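Local coordinates for protein probable ATP-dependent kinase TDA10 (Saccharomyces cerevisiae, PDB 1ODF) that is probably an ATP-dependent kinase of still unknown specificity, close in structure to bacterial pantothenate kinase, at residues A[105-108]-A[109-113]; A[226-229]-A[230-234]; A[166-169]-A[170-174]. One frame throughout, in Å; residues are numbered along the deposited sequence.

How the contacts relate
None of the three contacts closes a long loop: each joins residues within one short run of backbone, and they follow each other in series without nesting or crossing. From the N terminus, contact 1 comes first, two turns of helix 104-114 beside strand 125-132 and helix 182-195. Contact 3 follows, in the loop that leads from the parallel strand 155-160 into helix 182-195, so contacts 1 and 3 both border that helix, their nearest atoms about 13 Å apart. Contact 2 comes last, where helix 216-232 ends before helix 238-246; its centre is about 38 Å from that of contact 1 and about 41 Å from that of contact 3.

Contact 1 of 3, residues A[105-108]-A[109-113]; sequences KLLQ and EVLNT. With GOL (glycerol), chain F.
The carboxamides of Gln108 and Asn112, one helical turn apart, lie with planes 19° from parallel, the Asn112 amide set below one face of the Gln108 amide and displaced along it. Asn112 ND2 comes against the aliphatic part of its neighbour, 3.6 Å from Gln108 CG. The two oxygens instead reach a glycerol, presumably a crystallisation additive: its O2 bonds to Asn112 OD1 (3.0 Å) and its O3 weakly to Gln108 OE1, while Asn199 and Glu201 hold it as well. In Gln108 the bend at chi2 (76°) carries OE1 forward to the glycerol, beside the Asn112 oxygen. Beneath the side chains runs the regular i to i+4 bonding of helix 104-114, from Glu109 N to Lys105 O through Asn112 N to Gln108 O (2.9 Å), and at its start Asp103 accepts a bond from Leu106 N. The other flank is apolar: Leu106 CD2 meets Val110 CG2 at 3.8 Å, and Leu107 CG meets Leu111 CD2 at 4.0 Å. Leu107 and Leu111 continue onto Leu195 of helix 182-195, whereas Leu106 and Val110 touch Pro129 and Leu128 of strand 125-132. Further on, Glu109 O takes both Thr113 N and, from above the carbonyl plane, Thr113 OG1.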
# COMPACT_ATOMS: atom_id res chain seq x y z
N LYS A 105 4.20 14.08 -7.18
CA LYS A 105 3.80 14.92 -8.30
C LYS A 105 3.22 14.04 -9.39
O LYS A 105 2.18 14.35 -9.98
CB LYS A 105 4.99 15.71 -8.84
CG LYS A 105 4.71 17.21 -9.00
CD LYS A 105 4.14 17.80 -7.71
CE LYS A 105 3.92 19.31 -7.81
NZ LYS A 105 5.21 20.07 -7.88
N LEU A 106 3.90 12.93 -9.65
CA LEU A 106 3.48 11.98 -10.66
C LEU A 106 2.15 11.33 -10.26
O LEU A 106 1.29 11.11 -11.11
CB LEU A 106 4.55 10.91 -10.86
CG LEU A 106 4.65 10.25 -12.24
CD1 LEU A 106 5.60 9.06 -12.18
CD2 LEU A 106 3.28 9.79 -12.72
N LEU A 107 1.99 11.03 -8.98
CA LEU A 107 0.77 10.40 -8.51
C LEU A 107 -0.39 11.38 -8.63
O LEU A 107 -1.51 11.02 -9.03
CB LEU A 107 0.94 9.96 -7.06
CG LEU A 107 -0.22 9.16 -6.45
CD1 LEU A 107 -0.44 7.89 -7.28
CD2 LEU A 107 0.11 8.81 -5.01
N GLN A 108 -0.11 12.63 -8.28
CA GLN A 108 -1.08 13.70 -8.36
C GLN A 108 -1.61 13.79 -9.80
O GLN A 108 -2.82 13.82 -10.03
CB GLN A 108 -0.41 15.02 -7.96
CG GLN A 108 -1.22 16.30 -8.20
CD GLN A 108 -2.33 16.50 -7.18
OE1 GLN A 108 -3.31 15.75 -7.16
NE2 GLN A 108 -2.18 17.51 -6.33
N GLU A 109 -0.70 13.81 -10.77
CA GLU A 109 -1.09 13.90 -12.18
C GLU A 109 -1.97 12.74 -12.61
O GLU A 109 -3.01 12.94 -13.25
CB GLU A 109 0.15 13.96 -13.06
CG GLU A 109 1.02 15.17 -12.80
CD GLU A 109 2.43 15.04 -13.37
OE1 GLU A 109 3.26 15.92 -13.08
OE2 GLU A 109 2.70 14.05 -14.10
N VAL A 110 -1.56 11.52 -12.28
CA VAL A 110 -2.32 10.33 -12.64
C VAL A 110 -3.76 10.42 -12.08
O VAL A 110 -4.73 10.16 -12.81
CB VAL A 110 -1.61 9.06 -12.11
CG1 VAL A 110 -2.54 7.86 -12.16
CG2 VAL A 110 -0.36 8.79 -12.97
N LEU A 111 -3.88 10.78 -10.81
CA LEU A 111 -5.19 10.92 -10.20
C LEU A 111 -6.00 11.96 -10.96
O LEU A 111 -7.18 11.74 -11.26
CB LEU A 111 -5.05 11.34 -8.73
CG LEU A 111 -5.19 10.28 -7.64
CD1 LEU A 111 -5.29 8.89 -8.22
CD2 LEU A 111 -4.00 10.37 -6.70
N ASN A 112 -5.35 13.08 -11.28
CA ASN A 112 -5.99 14.16 -12.02
C ASN A 112 -6.56 13.64 -13.32
O ASN A 112 -7.73 13.87 -13.64
CB ASN A 112 -4.99 15.28 -12.35
CG ASN A 112 -4.60 16.09 -11.14
OD1 ASN A 112 -5.41 16.30 -10.24
ND2 ASN A 112 -3.36 16.57 -11.12
N THR A 113 -5.72 12.95 -14.08
CA THR A 113 -6.12 12.39 -15.36
C THR A 113 -7.29 11.42 -15.19
O THR A 113 -8.25 11.45 -15.97
CB THR A 113 -4.94 11.65 -16.03
OG1 THR A 113 -3.87 12.59 -16.27
CG2 THR A 113 -5.37 11.02 -17.35
C1 GOL F . -8.59 14.94 -6.97
O1 GOL F . -9.43 13.60 -6.65
C2 GOL F . -7.29 14.98 -7.46
O2 GOL F . -7.23 14.44 -8.69
C3 GOL F . -6.55 15.48 -6.65
O3 GOL F . -6.06 16.16 -5.33

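Contact 2 of 3, residues A[226-229]-A[230-234]; sequences HELI and SKVGK
Leu228 and Val232, a turn apart on the last coils of helix 216-232, cross at an angle so that one methyl of each does the touching, Leu228 CD1 against Val232 CG2 at 3.6 Å. The valine methyl sits between its own backbone N and carbonyl carbon, which brings it over Leu228 O as well as the leucine. The other branch of Leu228 faces elsewhere: CD2 lies 3.2 Å from Lys234 O, where the chain folds back after the helix. Ile229 comes to that same peptide from its own side, its CG1 3.8 Å from Lys234 O, while its CG2 leans toward the CA of Gly233. An alanine in place of Ile229 would probably leave the Lys234 carbonyl without its isoleucine cover and the chain after Gly233 less firmly held against the helix.

On another side of the helix, Ser230 and Lys231 both turn back to one carbonyl. Ser230 OG, with chi1 at 76°, donates to Glu227 O at 2.9 Å, and the extended chain of Lys231 starts beside the same oxygen, with CG 3.1 Å away, before running on; its ammonium does not meet the Glu227 carboxylate. The imidazole of His226 is turned to Asp238 of the following helix, which accepts a bond from NE2.

Leu228 O receives two backbone donors, Val232 N almost along the C=O axis and Lys231 N from well above the carbonyl plane, the latter an i to i+3 bond of the 3-10 kind, as often at a helix end. Gly233 N then bonds to Ile229 O at a short 2.6 Å and with a bent N-H...O angle (140°), and Gly233 leaves helical angles with positive phi: the arrangement, on the protein surface, is consistent with the alpha-L C-capping motif, with glycine as the first residue beyond the helix.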
# COMPACT_ATOMS: atom_id res chain seq x y z
N HIS A 226 15.97 -16.29 3.83
CA HIS A 226 16.65 -17.57 3.98
C HIS A 226 16.45 -18.41 2.73
O HIS A 226 17.35 -19.14 2.30
CB HIS A 226 16.10 -18.33 5.20
CG HIS A 226 16.59 -17.79 6.51
ND1 HIS A 226 16.11 -18.24 7.73
CD2 HIS A 226 17.52 -16.85 6.80
CE1 HIS A 226 16.72 -17.59 8.70
NE2 HIS A 226 17.58 -16.75 8.17
N GLU A 227 15.27 -18.29 2.13
CA GLU A 227 14.94 -19.03 0.92
C GLU A 227 15.75 -18.50 -0.26
O GLU A 227 16.22 -19.28 -1.09
CB GLU A 227 13.45 -18.91 0.66
CG GLU A 227 12.66 -19.08 1.95
CD GLU A 227 11.17 -18.96 1.76
OE1 GLU A 227 10.73 -18.03 1.05
OE2 GLU A 227 10.44 -19.80 2.34
N LEU A 228 15.92 -17.18 -0.33
CA LEU A 228 16.69 -16.58 -1.42
C LEU A 228 18.14 -17.05 -1.34
O LEU A 228 18.74 -17.42 -2.36
CB LEU A 228 16.66 -15.05 -1.32
CG LEU A 228 17.59 -14.33 -2.31
CD1 LEU A 228 17.15 -14.61 -3.75
CD2 LEU A 228 17.61 -12.83 -2.03
N ILE A 229 18.71 -17.03 -0.14
CA ILE A 229 20.08 -17.46 0.06
C ILE A 229 20.28 -18.92 -0.34
O ILE A 229 21.22 -19.25 -1.07
CB ILE A 229 20.52 -17.26 1.53
CG1 ILE A 229 20.45 -15.77 1.90
CG2 ILE A 229 21.94 -17.78 1.74
CD1 ILE A 229 20.70 -15.49 3.38
N SER A 230 19.39 -19.80 0.12
CA SER A 230 19.50 -21.22 -0.18
C SER A 230 19.38 -21.46 -1.68
O SER A 230 19.73 -22.54 -2.17
CB SER A 230 18.42 -22.03 0.55
OG SER A 230 17.16 -21.87 -0.08
N LYS A 231 18.90 -20.46 -2.40
CA LYS A 231 18.74 -20.60 -3.84
C LYS A 231 19.88 -19.99 -4.66
O LYS A 231 20.35 -20.61 -5.62
CB LYS A 231 17.40 -19.99 -4.27
CG LYS A 231 16.19 -20.76 -3.76
CD LYS A 231 14.88 -20.10 -4.17
CE LYS A 231 13.68 -20.88 -3.67
NZ LYS A 231 12.40 -20.15 -3.88
N VAL A 232 20.35 -18.80 -4.29
CA VAL A 232 21.42 -18.14 -5.04
C VAL A 232 22.59 -17.65 -4.18
O VAL A 232 23.46 -16.92 -4.66
CB VAL A 232 20.86 -16.96 -5.85
CG1 VAL A 232 19.80 -17.45 -6.83
CG2 VAL A 232 20.28 -15.91 -4.91
N GLY A 233 22.60 -18.05 -2.92
CA GLY A 233 23.68 -17.65 -2.03
C GLY A 233 23.91 -16.15 -1.90
O GLY A 233 25.05 -15.70 -1.79
N LYS A 234 22.83 -15.38 -1.90
CA LYS A 234 22.93 -13.93 -1.76
C LYS A 234 21.70 -13.39 -1.05
O LYS A 234 20.58 -13.83 -1.31
CB LYS A 234 23.11 -13.27 -3.13
CG LYS A 234 24.50 -13.48 -3.74
CD LYS A 234 24.70 -12.71 -5.04
CE LYS A 234 23.89 -13.30 -6.19
NZ LYS A 234 24.27 -12.71 -7.50

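Contact 3 of 3, residues A[166-169]-A[170-174]; sequences NPIL and QGIEN
Ile168 and Ile172 face each other across a bend in the surface loop, their side chains running antiparallel alongside one another and meeting through the two CG2 methyls at 3.8 Å. The first segment reaches this point from Asn166, whose OD1 is bonded to the indole NE1 of Trp197. Pro167 follows and lays its ring on Asn186, Leu189 and Ser193, so the chain is held against helix 182-195 just ahead of the bend. At Ile168 the backbone N is bonded to Asn186 OD1. Its CG2, placed anti to the backbone N beside the carbonyl carbon, points into the bend and touches Gln170 O at 3.7 Å besides the other isoleucine. In Ile172, with CG1 between the backbone N and the carbonyl carbon (chi1 72°), CG2 is left anti to the carbonyl carbon and comes over Ile168 O at 3.6 Å. At Leu169 the backbone carries the turn onward, its O 4.0 Å from Ile172 CG2.

No hydrogen bond joins the two segments, and the contact across the bend is apolar packing. Beyond it, Gly171 takes up positive phi and opens a type I beta turn, closed by Asn174 N on Gly171 O at 3.0 Å. Ile168 and Ile172 both also touch Leu178. The loop lies between strand 155-160 and helix 182-195, with Asn166 and Pro167 resting on that helix.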
# COMPACT_ATOMS: atom_id res chain seq x y z
N ASN A 166 -2.48 7.65 8.90
CA ASN A 166 -2.68 9.09 8.89
C ASN A 166 -1.66 9.83 9.76
O ASN A 166 -1.32 9.40 10.86
CB ASN A 166 -4.10 9.45 9.33
CG ASN A 166 -5.16 8.96 8.33
OD1 ASN A 166 -5.07 9.23 7.14
ND2 ASN A 166 -6.16 8.26 8.83
N PRO A 167 -1.17 10.97 9.25
CA PRO A 167 -0.19 11.78 9.98
C PRO A 167 -0.68 12.30 11.31
O PRO A 167 -1.87 12.57 11.50
CB PRO A 167 0.11 12.91 8.99
CG PRO A 167 -1.15 13.02 8.19
CD PRO A 167 -1.51 11.57 7.95
N ILE A 168 0.25 12.39 12.26
CA ILE A 168 -0.05 12.93 13.57
C ILE A 168 -0.17 14.42 13.28
O ILE A 168 0.72 15.00 12.66
CB ILE A 168 1.11 12.72 14.55
CG1 ILE A 168 1.45 11.23 14.65
CG2 ILE A 168 0.74 13.29 15.92
CD1 ILE A 168 0.26 10.35 15.03
N LEU A 169 -1.27 15.03 13.70
CA LEU A 169 -1.47 16.44 13.41
C LEU A 169 -1.26 17.38 14.58
O LEU A 169 -0.72 18.48 14.41
CB LEU A 169 -2.88 16.65 12.86
CG LEU A 169 -3.14 15.90 11.56
CD1 LEU A 169 -4.60 16.11 11.13
CD2 LEU A 169 -2.16 16.39 10.49
N GLN A 170 -1.65 16.95 15.76
CA GLN A 170 -1.53 17.78 16.94
C GLN A 170 -0.57 17.25 17.99
O GLN A 170 -0.41 16.05 18.13
CB GLN A 170 -2.91 17.96 17.56
CG GLN A 170 -2.93 18.99 18.67
CD GLN A 170 -3.84 18.60 19.83
OE1 GLN A 170 -3.49 17.74 20.66
NE2 GLN A 170 -5.02 19.23 19.90
N GLY A 171 0.05 18.18 18.72
CA GLY A 171 0.99 17.83 19.77
C GLY A 171 2.08 16.88 19.34
O GLY A 171 2.48 16.00 20.11
N ILE A 172 2.60 17.06 18.12
CA ILE A 172 3.63 16.18 17.60
C ILE A 172 4.96 16.21 18.36
O ILE A 172 5.87 15.44 18.06
CB ILE A 172 3.91 16.48 16.11
CG1 ILE A 172 4.66 17.81 15.98
CG2 ILE A 172 2.60 16.54 15.34
CD1 ILE A 172 4.97 18.20 14.54
N GLU A 173 5.08 17.09 19.35
CA GLU A 173 6.31 17.17 20.13
C GLU A 173 6.17 16.50 21.48
O GLU A 173 7.11 16.46 22.27
CB GLU A 173 6.72 18.63 20.32
CG GLU A 173 7.42 19.23 19.13
CD GLU A 173 7.51 20.74 19.21
OE1 GLU A 173 8.06 21.26 20.20
OE2 GLU A 173 7.03 21.40 18.27
N ASN A 174 4.98 15.97 21.75
CA ASN A 174 4.71 15.29 23.00
C ASN A 174 4.66 13.78 22.80
O ASN A 174 4.82 13.02 23.75
CB ASN A 174 3.39 15.78 23.60
CG ASN A 174 3.46 17.23 24.04
OD1 ASN A 174 3.85 18.11 23.26
ND2 ASN A 174 3.10 17.49 25.29